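Local coordinates for protein beta-lactamase (Francisella tularensis subsp. tularensis, PDB 3P09) that probably hydrolyses the amide bond of beta-lactam antibiotics, as a class A beta-lactamase does, turning them into substituted beta-amino acids, at residues I91-D94 against D95-K98; N119-I123 against L124-P128; I157-D160 against E161-N165; S130-L133 against V134-G138; N142-K145 against F146-K149. All blocks are in the same frame, centred on the assembly; numbering follows the deposited sequence.

Contact 1 of 5, residues I91-D94 against D95-K98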
loop_
_atom_site.group_PDB
_atom_site.type_symbol
_atom_site.label_atom_id
_atom_site.label_comp_id
_atom_site.label_asym_id
_atom_site.label_seq_id
_atom_site.Cartn_x
_atom_site.Cartn_y
_atom_site.Cartn_z
ATOM N N ILE A 91 -20.832 -12.778 -3.569
ATOM C CA ILE A 91 -20.588 -11.966 -2.384
ATOM C C ILE A 91 -21.662 -12.319 -1.359
ATOM O O ILE A 91 -22.842 -12.086 -1.597
ATOM C CB ILE A 91 -20.661 -10.457 -2.699
ATOM C CG1 ILE A 91 -19.705 -10.105 -3.843
ATOM C CG2 ILE A 91 -20.342 -9.632 -1.462
ATOM C CD1 ILE A 91 -18.307 -10.648 -3.659
ATOM N N ASN A 92 -21.249 -12.900 -0.235
ATOM C CA ASN A 92 -22.186 -13.338 0.800
ATOM C C ASN A 92 -22.126 -12.428 2.028
ATOM O O ASN A 92 -21.112 -11.777 2.272
ATOM C CB ASN A 92 -21.884 -14.788 1.205
ATOM C CG ASN A 92 -21.929 -15.745 0.019
ATOM O OD1 ASN A 92 -22.845 -15.692 -0.802
ATOM N ND2 ASN A 92 -20.930 -16.611 -0.083
ATOM N N GLN A 93 -23.203 -12.398 2.807
ATOM C CA GLN A 93 -23.266 -11.531 3.979
ATOM C C GLN A 93 -22.127 -11.826 4.942
ATOM O O GLN A 93 -21.531 -10.917 5.508
ATOM C CB GLN A 93 -24.606 -11.688 4.710
ATOM C CG GLN A 93 -24.841 -10.610 5.763
ATOM C CD GLN A 93 -24.856 -9.205 5.168
ATOM O OE1 GLN A 93 -24.042 -8.355 5.534
ATOM N NE2 GLN A 93 -25.786 -8.954 4.252
ATOM N N ASP A 94 -21.821 -13.106 5.115
ATOM C CA ASP A 94 -20.748 -13.509 6.013
ATOM C C ASP A 94 -19.375 -13.042 5.517
ATOM O O ASP A 94 -18.417 -13.018 6.273
ATOM C CB ASP A 94 -20.771 -15.023 6.238
ATOM C CG ASP A 94 -20.702 -15.808 4.943
ATOM O OD1 ASP A 94 -21.363 -16.866 4.861
ATOM O OD2 ASP A 94 -19.984 -15.380 4.012
ATOM N N ASP A 95 -19.281 -12.667 4.246
ATOM C CA ASP A 95 -18.044 -12.087 3.728
ATOM C C ASP A 95 -17.829 -10.703 4.331
ATOM O O ASP A 95 -16.694 -10.292 4.595
ATOM C CB ASP A 95 -18.102 -11.981 2.204
ATOM C CG ASP A 95 -17.879 -13.307 1.524
ATOM O OD1 ASP A 95 -17.080 -14.106 2.055
ATOM O OD2 ASP A 95 -18.496 -13.552 0.464
ATOM N N ILE A 96 -18.936 -9.987 4.532
ATOM C CA ILE A 96 -18.900 -8.648 5.098
ATOM C C ILE A 96 -18.624 -8.774 6.590
ATOM O O ILE A 96 -17.725 -8.124 7.111
ATOM C CB ILE A 96 -20.229 -7.885 4.885
ATOM C CG1 ILE A 96 -20.599 -7.829 3.398
ATOM C CG2 ILE A 96 -20.144 -6.479 5.454
ATOM C CD1 ILE A 96 -19.493 -7.328 2.529
ATOM N N GLY A 97 -19.402 -9.616 7.269
ATOM C CA GLY A 97 -19.203 -9.856 8.694
ATOM C C GLY A 97 -19.379 -8.582 9.500
ATOM O O GLY A 97 -20.351 -7.855 9.310
ATOM N N LYS A 98 -18.431 -8.299 10.385
ATOM C CA LYS A 98 -18.457 -7.064 11.161
ATOM C C LYS A 98 -17.453 -6.037 10.638
ATOM O O LYS A 98 -17.094 -5.103 11.350
ATOM C CB LYS A 98 -18.183 -7.349 12.633
ATOM C CG LYS A 98 -19.237 -8.211 13.297
ATOM C CD LYS A 98 -18.923 -8.404 14.775
ATOM C CE LYS A 98 -19.927 -9.345 15.434
ATOM N NZ LYS A 98 -19.466 -9.799 16.789
#
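Asn-92 and Asp-95 hold each other by two bonds across the start of the short helical turn 93-96, on the surface of the mainly helical part of this class A beta-lactamase. Asn-92 N donates to Asp-95 OD2 at 2.9 Å, nearly straight at 168°, and meets that oxygen on its anti side, somewhat out of the carboxylate plane. In return Asn-92 O accepts Asp-95 N at 2.8 Å. The Asp-95 torsion serves the first bond: CG lies opposite the carbonyl carbon (chi1 -77°), swinging the carboxylate back over the start of the turn. Its other oxygen, OD1, is taken by a salt bridge to Arg-135, which probably eases the nearness of Asp-94, whose OD2 lies 3.7 Å from Asp-95 OD1 with the two carboxylate planes almost perpendicular. Further on, Gln-93 O serves two donors. Gly-97 N reaches it at 3.1 Å in the carbonyl plane, while Ile-96 N comes from above that plane at 2.9 Å. Gly-97, with positive phi, then turns the chain out of the helix. The Gln-93 side chain bends at chi2 and brings OE1 to 3.9 Å from Ile-96 CB.

Contact 2 of 5, residues N119-I123 against L124-P128. With SO4 (sulfate ion), chain F.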
loop_
_atom_site.group_PDB
_atom_site.type_symbol
_atom_site.label_atom_id
_atom_site.label_comp_id
_atom_site.label_asym_id
_atom_site.label_seq_id
_atom_site.Cartn_x
_atom_site.Cartn_y
_atom_site.Cartn_z
ATOM N N ASN A 119 -10.427 -6.789 -7.062
ATOM C CA ASN A 119 -9.129 -6.129 -7.020
ATOM C C ASN A 119 -9.296 -4.630 -6.865
ATOM O O ASN A 119 -8.635 -4.009 -6.047
ATOM C CB ASN A 119 -8.330 -6.392 -8.298
ATOM C CG ASN A 119 -7.720 -7.769 -8.341
ATOM O OD1 ASN A 119 -7.584 -8.442 -7.314
ATOM N ND2 ASN A 119 -7.305 -8.185 -9.530
ATOM N N TYR A 120 -10.168 -4.053 -7.695
ATOM C CA TYR A 120 -10.442 -2.624 -7.650
ATOM C C TYR A 120 -10.902 -2.233 -6.260
ATOM O O TYR A 120 -10.411 -1.267 -5.677
ATOM C CB TYR A 120 -11.499 -2.279 -8.715
ATOM C CG TYR A 120 -12.138 -0.922 -8.568
ATOM C CD1 TYR A 120 -13.323 -0.759 -7.853
ATOM C CD2 TYR A 120 -11.572 0.200 -9.159
ATOM C CE1 TYR A 120 -13.924 0.497 -7.731
ATOM C CE2 TYR A 120 -12.168 1.458 -9.035
ATOM C CZ TYR A 120 -13.341 1.595 -8.325
ATOM O OH TYR A 120 -13.928 2.851 -8.208
ATOM N N ALA A 121 -11.844 -2.998 -5.719
ATOM C CA ALA A 121 -12.358 -2.760 -4.376
ATOM C C ALA A 121 -11.251 -2.814 -3.321
ATOM O O ALA A 121 -11.204 -1.959 -2.432
ATOM C CB ALA A 121 -13.428 -3.782 -4.041
ATOM N N ALA A 122 -10.389 -3.831 -3.408
ATOM C CA ALA A 122 -9.303 -4.011 -2.443
ATOM C C ALA A 122 -8.329 -2.838 -2.465
ATOM O O ALA A 122 -7.870 -2.379 -1.413
ATOM C CB ALA A 122 -8.556 -5.325 -2.690
ATOM N N ILE A 123 -8.009 -2.355 -3.662
ATOM C CA ILE A 123 -7.097 -1.215 -3.783
ATOM C C ILE A 123 -7.730 0.053 -3.221
ATOM O O ILE A 123 -7.042 0.936 -2.717
ATOM C CB ILE A 123 -6.672 -0.998 -5.242
ATOM C CG1 ILE A 123 -5.817 -2.182 -5.716
ATOM C CG2 ILE A 123 -5.930 0.319 -5.396
ATOM C CD1 ILE A 123 -4.554 -2.443 -4.863
ATOM N N LEU A 124 -9.051 0.129 -3.301
ATOM C CA LEU A 124 -9.788 1.193 -2.648
ATOM C C LEU A 124 -9.995 0.889 -1.165
ATOM O O LEU A 124 -10.748 1.589 -0.481
ATOM C CB LEU A 124 -11.137 1.416 -3.335
ATOM C CG LEU A 124 -11.110 2.510 -4.402
ATOM C CD1 LEU A 124 -10.195 2.110 -5.568
ATOM C CD2 LEU A 124 -12.519 2.807 -4.879
ATOM N N SER A 125 -9.327 -0.159 -0.689
ATOM C CA SER A 125 -9.303 -0.539 0.732
ATOM C C SER A 125 -10.559 -1.246 1.303
ATOM O O SER A 125 -10.734 -1.345 2.528
ATOM C CB SER A 125 -8.870 0.639 1.628
ATOM O OG SER A 125 -7.965 0.172 2.627
ATOM N N ASP A 126 -11.400 -1.759 0.418
ATOM C CA ASP A 126 -12.570 -2.557 0.798
ATOM C C ASP A 126 -12.095 -3.823 1.530
ATOM O O ASP A 126 -11.382 -4.653 0.962
ATOM C CB ASP A 126 -13.338 -2.920 -0.490
ATOM C CG ASP A 126 -14.717 -3.512 -0.217
ATOM O OD1 ASP A 126 -14.806 -4.560 0.464
ATOM O OD2 ASP A 126 -15.710 -2.925 -0.699
ATOM N N SER A 127 -12.464 -3.962 2.803
ATOM C CA SER A 127 -11.958 -5.060 3.629
ATOM C C SER A 127 -12.525 -6.436 3.264
ATOM O O SER A 127 -11.778 -7.402 3.107
ATOM C CB SER A 127 -12.158 -4.754 5.119
ATOM O OG SER A 127 -11.369 -3.644 5.506
ATOM N N PRO A 128 -13.853 -6.538 3.123
ATOM C CA PRO A 128 -14.371 -7.837 2.694
ATOM C C PRO A 128 -13.799 -8.266 1.351
ATOM O O PRO A 128 -13.555 -9.453 1.171
ATOM C CB PRO A 128 -15.866 -7.591 2.587
ATOM C CG PRO A 128 -16.125 -6.504 3.608
ATOM C CD PRO A 128 -14.924 -5.609 3.513
HETATM S S SO4 F . -6.934 2.687 4.888
HETATM O O1 SO4 F . -7.068 4.001 5.478
HETATM O O2 SO4 F . -6.605 1.701 5.913
HETATM O O3 SO4 F . -8.198 2.345 4.276
HETATM O O4 SO4 F . -5.868 2.706 3.904
#
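The Tyr-120 ring carries Leu-124 CD1 over one face, a CH-pi contact 4.2 Å from the ring centroid and 17° off the normal. The other methyl sits toward the phenol end, Leu-124 CD2 lying 3.6 Å from Tyr-120 OH. Tyr-120 CG stands opposite its backbone N (chi1 165°), which brings the ring against the leucine; the ring also touches Tyr-205 and Asp-208 of helix 196-208. Here helix 115-123 ends in a Schellman motif. Asp-126 N binds Ala-121 O at 2.9 Å and Ser-125 N binds Ala-122 O at 2.8 Å, with Ser-125 at positive phi. Asp-126 CB packs on Ala-121 CB at 3.7 Å, and its carboxylate caps the next helix from the N-cap position: OD1 accepts Ala-129 N and also bonds to Thr-105 OG1, while OD2 takes Ile-104 N. The Ser-125 side chain leads away from 119-123, and OG donates to sulfate O3 at 2.7 Å. Thr-230 and Thr-232 bind the same ion, and Ser-125 OG has weak bonds to Ser-64 and Lys-229. Ser-125 is placed like the serine of the class A SDN motif, here Ser-Asp-Ser, and the sulfate, probably from crystallisation, may mark where a substrate carboxylate would bind.

Contact 3 of 5, residues I157-D160 against E161-N165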
loop_
_atom_site.group_PDB
_atom_site.type_symbol
_atom_site.label_atom_id
_atom_site.label_comp_id
_atom_site.label_asym_id
_atom_site.label_seq_id
_atom_site.Cartn_x
_atom_site.Cartn_y
_atom_site.Cartn_z
ATOM N N ILE A 157 3.391 -11.031 6.870
ATOM C CA ILE A 157 1.937 -10.968 7.003
ATOM C C ILE A 157 1.409 -12.280 7.576
ATOM O O ILE A 157 1.726 -13.366 7.061
ATOM C CB ILE A 157 1.289 -10.709 5.644
ATOM C CG1 ILE A 157 1.666 -9.311 5.143
ATOM C CG2 ILE A 157 -0.229 -10.855 5.744
ATOM C CD1 ILE A 157 1.359 -9.108 3.702
ATOM N N THR A 158 0.622 -12.203 8.648
ATOM C CA THR A 158 0.177 -13.431 9.322
ATOM C C THR A 158 -1.327 -13.468 9.495
ATOM O O THR A 158 -1.863 -14.383 10.125
ATOM C CB THR A 158 0.816 -13.600 10.713
ATOM O OG1 THR A 158 0.449 -12.490 11.544
ATOM C CG2 THR A 158 2.339 -13.691 10.601
ATOM N N ALA A 159 -2.006 -12.471 8.941
ATOM C CA ALA A 159 -3.456 -12.415 9.047
ATOM C C ALA A 159 -4.065 -11.536 7.962
ATOM O O ALA A 159 -3.370 -10.774 7.290
ATOM C CB ALA A 159 -3.868 -11.916 10.435
ATOM N N ASP A 160 -5.373 -11.662 7.790
ATOM C CA ASP A 160 -6.105 -10.774 6.904
ATOM C C ASP A 160 -6.845 -9.737 7.751
ATOM O O ASP A 160 -6.391 -9.423 8.850
ATOM C CB ASP A 160 -7.010 -11.557 5.946
ATOM C CG ASP A 160 -8.007 -12.443 6.661
ATOM O OD1 ASP A 160 -8.293 -12.186 7.851
ATOM O OD2 ASP A 160 -8.519 -13.385 6.012
ATOM N N GLU A 161 -7.950 -9.189 7.248
ATOM C CA GLU A 161 -8.630 -8.078 7.923
ATOM C C GLU A 161 -9.637 -8.589 8.928
ATOM O O GLU A 161 -10.376 -9.519 8.630
ATOM C CB GLU A 161 -9.373 -7.182 6.904
ATOM C CG GLU A 161 -8.484 -6.285 6.025
ATOM C CD GLU A 161 -8.059 -5.009 6.727
ATOM O OE1 GLU A 161 -8.759 -4.588 7.668
ATOM O OE2 GLU A 161 -7.025 -4.425 6.341
ATOM N N PRO A 162 -9.711 -7.945 10.104
ATOM C CA PRO A 162 -8.936 -6.764 10.498
ATOM C C PRO A 162 -7.695 -7.080 11.345
ATOM O O PRO A 162 -6.967 -6.162 11.747
ATOM C CB PRO A 162 -9.934 -5.986 11.353
ATOM C CG PRO A 162 -10.750 -7.031 11.999
ATOM C CD PRO A 162 -10.801 -8.217 11.058
ATOM N N GLU A 163 -7.449 -8.357 11.605
ATOM C CA GLU A 163 -6.361 -8.746 12.511
ATOM C C GLU A 163 -4.987 -8.234 12.047
ATOM O O GLU A 163 -4.120 -7.969 12.870
ATOM C CB GLU A 163 -6.327 -10.267 12.723
ATOM C CG GLU A 163 -5.242 -10.711 13.700
ATOM C CD GLU A 163 -5.296 -12.188 14.050
ATOM O OE1 GLU A 163 -5.934 -12.966 13.306
ATOM O OE2 GLU A 163 -4.692 -12.573 15.080
ATOM N N ILE A 164 -4.804 -8.092 10.736
ATOM C CA ILE A 164 -3.557 -7.564 10.168
ATOM C C ILE A 164 -3.173 -6.228 10.800
ATOM O O ILE A 164 -2.003 -5.846 10.811
ATOM C CB ILE A 164 -3.662 -7.389 8.623
ATOM C CG1 ILE A 164 -2.367 -6.825 8.020
ATOM C CG2 ILE A 164 -4.795 -6.417 8.256
ATOM C CD1 ILE A 164 -1.237 -7.768 7.939
ATOM N N ASN A 165 -4.158 -5.510 11.325
ATOM C CA ASN A 165 -3.915 -4.173 11.860
ATOM C C ASN A 165 -3.247 -4.139 13.233
ATOM O O ASN A 165 -2.800 -3.082 13.687
ATOM C CB ASN A 165 -5.227 -3.389 11.917
ATOM C CG ASN A 165 -5.756 -3.069 10.544
ATOM O OD1 ASN A 165 -5.030 -2.556 9.704
ATOM N ND2 ASN A 165 -7.008 -3.395 10.299
HETATM O O HOH W 1 -8.714 -10.978 10.684
#
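Ile-157 meets Ile-164 through methyl groups, CG2 of Ile-157 lying 3.9 Å from CD1 of Ile-164, and Phe-66 of helix 66-80 touches both side chains. Two residues on, Ala-159 CB lies against the extended chain of Glu-163, 3.7 Å from both its CG and its OE1. Ala-159 O faces hydrocarbon instead, 3.6 Å from Ile-164 CB; it is buried and has no polar partner in the model. Asp-160 then closes the turn. Its O accepts Ile-164 N at 2.8 Å (155°), and its side chain works through water: with CG set between the backbone N and the carbonyl carbon (chi1 58°), OD1 accepts from a water at 3.1 Å, and that water in turn accepts Glu-163 N at 3.1 Å. The turn encloses the cis peptide between Glu-161 and Pro-162, as in the omega loop of class A beta-lactamases. Glu-161 OE1 takes a weak bond from Asn-165 ND2 at 3.4 Å, while OE2 has a weak bond to Ser-64 and a long, weak ion pair with Lys-67. The turn thus sets the Glu-161 carboxylate beside Ser-64 and Lys-67 of the presumed active site, a placement consistent with the glutamate that primes the deacylating water in relatives.

Contact 4 of 5, residues S130-L133 against V134-G138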
loop_
_atom_site.group_PDB
_atom_site.type_symbol
_atom_site.label_atom_id
_atom_site.label_comp_id
_atom_site.label_asym_id
_atom_site.label_seq_id
_atom_site.Cartn_x
_atom_site.Cartn_y
_atom_site.Cartn_z
ATOM N N SER A 130 -10.877 -7.721 0.209
ATOM C CA SER A 130 -9.530 -8.220 0.479
ATOM C C SER A 130 -9.557 -9.632 1.026
ATOM O O SER A 130 -8.769 -10.478 0.612
ATOM C CB SER A 130 -8.820 -7.331 1.503
ATOM O OG SER A 130 -8.678 -6.026 0.995
ATOM N N ASN A 131 -10.441 -9.885 1.986
ATOM C CA ASN A 131 -10.493 -11.222 2.580
ATOM C C ASN A 131 -10.926 -12.259 1.541
ATOM O O ASN A 131 -10.430 -13.383 1.530
ATOM C CB ASN A 131 -11.416 -11.254 3.815
ATOM C CG ASN A 131 -10.795 -10.570 5.038
ATOM O OD1 ASN A 131 -9.647 -10.129 5.004
ATOM N ND2 ASN A 131 -11.562 -10.477 6.118
ATOM N N ILE A 132 -11.849 -11.876 0.664
ATOM C CA ILE A 132 -12.286 -12.760 -0.422
ATOM C C ILE A 132 -11.114 -13.104 -1.345
ATOM O O ILE A 132 -10.928 -14.259 -1.735
ATOM C CB ILE A 132 -13.434 -12.123 -1.238
ATOM C CG1 ILE A 132 -14.716 -12.067 -0.392
ATOM C CG2 ILE A 132 -13.666 -12.893 -2.542
ATOM C CD1 ILE A 132 -15.810 -11.237 -0.992
ATOM N N LEU A 133 -10.305 -12.102 -1.675
ATOM C CA LEU A 133 -9.180 -12.318 -2.578
ATOM C C LEU A 133 -8.148 -13.259 -1.976
ATOM O O LEU A 133 -7.618 -14.133 -2.673
ATOM C CB LEU A 133 -8.528 -10.986 -2.962
ATOM C CG LEU A 133 -9.381 -10.111 -3.899
ATOM C CD1 LEU A 133 -8.729 -8.778 -4.101
ATOM C CD2 LEU A 133 -9.600 -10.794 -5.258
ATOM N N VAL A 134 -7.869 -13.081 -0.686
ATOM C CA VAL A 134 -6.947 -13.965 0.030
ATOM C C VAL A 134 -7.450 -15.403 -0.067
ATOM O O VAL A 134 -6.690 -16.319 -0.360
ATOM C CB VAL A 134 -6.815 -13.573 1.525
ATOM C CG1 VAL A 134 -6.183 -14.714 2.337
ATOM C CG2 VAL A 134 -6.014 -12.296 1.676
ATOM N N ARG A 135 -8.746 -15.590 0.158
ATOM C CA ARG A 135 -9.340 -16.913 0.036
ATOM C C ARG A 135 -9.224 -17.447 -1.393
ATOM O O ARG A 135 -8.809 -18.579 -1.602
ATOM C CB ARG A 135 -10.807 -16.881 0.474
ATOM C CG ARG A 135 -11.472 -18.258 0.493
ATOM C CD ARG A 135 -12.968 -18.139 0.704
ATOM N NE ARG A 135 -13.605 -17.519 -0.451
ATOM C CZ ARG A 135 -14.591 -16.628 -0.383
ATOM N NH1 ARG A 135 -15.067 -16.236 0.793
ATOM N NH2 ARG A 135 -15.100 -16.127 -1.495
ATOM N N GLU A 136 -9.595 -16.636 -2.382
ATOM C CA GLU A 136 -9.581 -17.096 -3.775
ATOM C C GLU A 136 -8.163 -17.322 -4.289
ATOM O O GLU A 136 -7.957 -18.062 -5.252
ATOM C CB GLU A 136 -10.344 -16.133 -4.700
ATOM C CG GLU A 136 -11.828 -15.940 -4.330
ATOM C CD GLU A 136 -12.620 -17.240 -4.362
ATOM O OE1 GLU A 136 -12.311 -18.104 -5.214
ATOM O OE2 GLU A 136 -13.552 -17.393 -3.535
ATOM N N LEU A 137 -7.187 -16.703 -3.634
ATOM C CA LEU A 137 -5.772 -16.912 -3.961
ATOM C C LEU A 137 -5.286 -18.256 -3.425
ATOM O O LEU A 137 -4.280 -18.803 -3.887
ATOM C CB LEU A 137 -4.904 -15.786 -3.365
ATOM C CG LEU A 137 -3.417 -15.805 -3.749
ATOM C CD1 LEU A 137 -3.213 -15.438 -5.224
ATOM C CD2 LEU A 137 -2.611 -14.880 -2.864
ATOM N N GLY A 138 -5.997 -18.776 -2.434
ATOM C CA GLY A 138 -5.616 -20.020 -1.790
ATOM C C GLY A 138 -5.124 -19.838 -0.363
ATOM O O GLY A 138 -4.600 -20.771 0.234
#
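Ile-132 lies alongside both Arg-135 and Glu-136 on one flank of helix 127-137, within the helical domain of the class A fold. Its CG2 methyl is 3.7 Å from Arg-135 NH2 and 4.0 Å from Glu-136 CG, so an apolar branch lies beneath an ion pair. That pair joins neighbours in sequence: Arg-135 approaches side-on, with NE at 3.1 Å and NH2 at 2.9 Å from the single oxygen Glu-136 OE2. The oxygen sits at the guanidinium edge, within its plane, and receives NH2 on its anti lone pair, whereas NE reaches it from above the carboxylate plane. Two bends make the grip possible, chi3 of Arg-135 (68°) and chi2 of Glu-136 (-60°), each folding the chain toward the other. The remaining nitrogen, Arg-135 NH1, pairs with Asp-95, so the guanidinium links two carboxylates, which limits its rotation. Beneath lie the regular backbone bonds, among them Glu-136 N to Ile-132 O at 2.8 Å. Outward on other flanks, Asn-131 ND2 binds Glu-161 O, Ser-130 OG binds Asp-126 O, and Leu-133 packs on Leu-118, Asn-119 and Ala-122 of helix 115-123. Val-134 and Leu-133 both rest on Leu-70 of helix 66-80. Past Leu-137 the helix ends in a Schellman motif with Gly-138 at positive phi; Gly-138 N binds Arg-135 O at 2.9 Å, and has a weak bond to Val-134 O at 3.3 Å. One turn earlier, Val-134 CG2 rests 3.5 Å from Ser-130 O.

Contact 5 of 5, residues N142-K145 against F146-K149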
loop_
_atom_site.group_PDB
_atom_site.type_symbol
_atom_site.label_atom_id
_atom_site.label_comp_id
_atom_site.label_asym_id
_atom_site.label_seq_id
_atom_site.Cartn_x
_atom_site.Cartn_y
_atom_site.Cartn_z
ATOM N N ASN A 142 -0.042 -18.722 0.347
ATOM C CA ASN A 142 0.207 -18.385 -1.050
ATOM C C ASN A 142 0.611 -16.931 -1.247
ATOM O O ASN A 142 1.470 -16.621 -2.077
ATOM C CB ASN A 142 -1.006 -18.723 -1.921
ATOM C CG ASN A 142 -1.117 -20.207 -2.188
ATOM O OD1 ASN A 142 -0.137 -20.937 -2.054
ATOM N ND2 ASN A 142 -2.304 -20.664 -2.568
ATOM N N LEU A 143 -0.028 -16.041 -0.499
ATOM C CA LEU A 143 0.332 -14.632 -0.538
ATOM C C LEU A 143 1.781 -14.423 -0.113
ATOM O O LEU A 143 2.533 -13.725 -0.791
ATOM C CB LEU A 143 -0.608 -13.810 0.344
ATOM C CG LEU A 143 -0.312 -12.315 0.465
ATOM C CD1 LEU A 143 -0.236 -11.674 -0.914
ATOM C CD2 LEU A 143 -1.384 -11.643 1.331
ATOM N N ASN A 144 2.170 -15.016 1.014
ATOM C CA ASN A 144 3.549 -14.900 1.482
ATOM C C ASN A 144 4.564 -15.515 0.513
ATOM O O ASN A 144 5.656 -14.987 0.343
ATOM C CB ASN A 144 3.693 -15.491 2.876
ATOM C CG ASN A 144 3.032 -14.631 3.927
ATOM O OD1 ASN A 144 3.282 -13.428 3.999
ATOM N ND2 ASN A 144 2.159 -15.232 4.725
ATOM N N LYS A 145 4.201 -16.624 -0.125
ATOM C CA LYS A 145 5.034 -17.154 -1.208
ATOM C C LYS A 145 5.232 -16.111 -2.315
ATOM O O LYS A 145 6.338 -15.906 -2.807
ATOM C CB LYS A 145 4.430 -18.442 -1.789
ATOM C CG LYS A 145 4.561 -19.644 -0.857
ATOM C CD LYS A 145 4.275 -20.974 -1.568
ATOM C CE LYS A 145 2.785 -21.191 -1.811
ATOM N NZ LYS A 145 2.500 -22.497 -2.485
ATOM N N PHE A 146 4.155 -15.448 -2.713
ATOM C CA PHE A 146 4.284 -14.434 -3.753
ATOM C C PHE A 146 5.170 -13.267 -3.311
ATOM O O PHE A 146 6.027 -12.800 -4.062
ATOM C CB PHE A 146 2.916 -13.924 -4.211
ATOM C CG PHE A 146 3.008 -12.842 -5.245
ATOM C CD1 PHE A 146 3.339 -13.153 -6.559
ATOM C CD2 PHE A 146 2.769 -11.526 -4.913
ATOM C CE1 PHE A 146 3.440 -12.166 -7.517
ATOM C CE2 PHE A 146 2.860 -10.533 -5.872
ATOM C CZ PHE A 146 3.201 -10.854 -7.176
ATOM N N ILE A 147 4.970 -12.803 -2.085
ATOM C CA ILE A 147 5.799 -11.737 -1.540
ATOM C C ILE A 147 7.295 -12.113 -1.607
ATOM O O ILE A 147 8.142 -11.300 -2.006
ATOM C CB ILE A 147 5.347 -11.401 -0.106
ATOM C CG1 ILE A 147 3.941 -10.800 -0.151
ATOM C CG2 ILE A 147 6.292 -10.426 0.564
ATOM C CD1 ILE A 147 3.352 -10.543 1.214
ATOM N N LYS A 148 7.619 -13.349 -1.250
ATOM C CA LYS A 148 9.003 -13.812 -1.369
ATOM C C LYS A 148 9.481 -13.820 -2.829
ATOM O O LYS A 148 10.623 -13.470 -3.112
ATOM C CB LYS A 148 9.173 -15.197 -0.725
ATOM C CG LYS A 148 9.303 -15.128 0.795
ATOM C CD LYS A 148 8.694 -16.342 1.487
ATOM C CE LYS A 148 8.486 -16.058 2.975
ATOM N NZ LYS A 148 7.506 -16.976 3.623
ATOM N N LYS A 149 8.604 -14.204 -3.750
ATOM C CA LYS A 149 8.940 -14.200 -5.178
ATOM C C LYS A 149 9.314 -12.797 -5.667
ATOM O O LYS A 149 10.141 -12.649 -6.577
ATOM C CB LYS A 149 7.771 -14.752 -5.999
ATOM C CG LYS A 149 8.055 -14.930 -7.487
ATOM C CD LYS A 149 6.804 -15.436 -8.210
ATOM C CE LYS A 149 7.025 -15.542 -9.720
ATOM N NZ LYS A 149 5.828 -16.092 -10.433
#
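Leu-143 O accepts Ile-147 N at 2.9 Å and 165°. Ile-147 CG1 lies 3.3 Å from the same Leu-143 O. Beyond it the two side chains cross, Leu-143 CG lying 4.1 Å from Ile-147 CD1. That methyl also has Asn-144 beside it, with Asn-144 OD1 4.0 Å from Ile-147 CD1, while Asn-144 ND2 bonds to Ile-157 O in the following loop. Lys-148 lays its aliphatic part back over the preceding turn: Lys-148 CD is 3.5 Å from Asn-144 O, which meanwhile accepts Lys-148 N at 3.0 Å. Phe-146 leaves in another direction. Its CG stands opposite the backbone N (chi1 178°), and the ring goes to Ala-73 and Asp-76 of helix 66-80 and to Ile-193. Lys-149 follows fully extended to a salt bridge with Asp-76, giving that aspartate a charged partner beside the ring. Near the start of the helix, Asn-142 ND2 holds Leu-137 O of the helix before. With Phe-146 and Ile-147 on helix 66-80 and Lys-145 and Lys-148 exposed, 140-149 is an amphipathic helix on the flank of the class A helical domain.

Overall arrangement
Contact 4 touches each of the other four. Its Arg-135 NH1 lies 3.2 Å from Asp-95 OD1 of contact 1, its Leu-133 CD1 packs 3.7 Å from Ala-122 CB of contact 2, and its Asn-131 ND2 is 2.9 Å from Glu-161 O of contact 3. Contact 5 follows along the chain, Leu-137 O being 3.0 Å from Asn-142 ND2, and it meets contact 3 where Ile-157 CD1 lies 3.5 Å from Ile-147 CD1. Contacts 2 and 3, centres about 14 Å apart, bring Ser-125 and Glu-161 to the presumed active site around Ser-64 and Lys-67, beside the sulfate. Contacts 1 and 5 stay apart, their nearest atoms about 16 Å from each other.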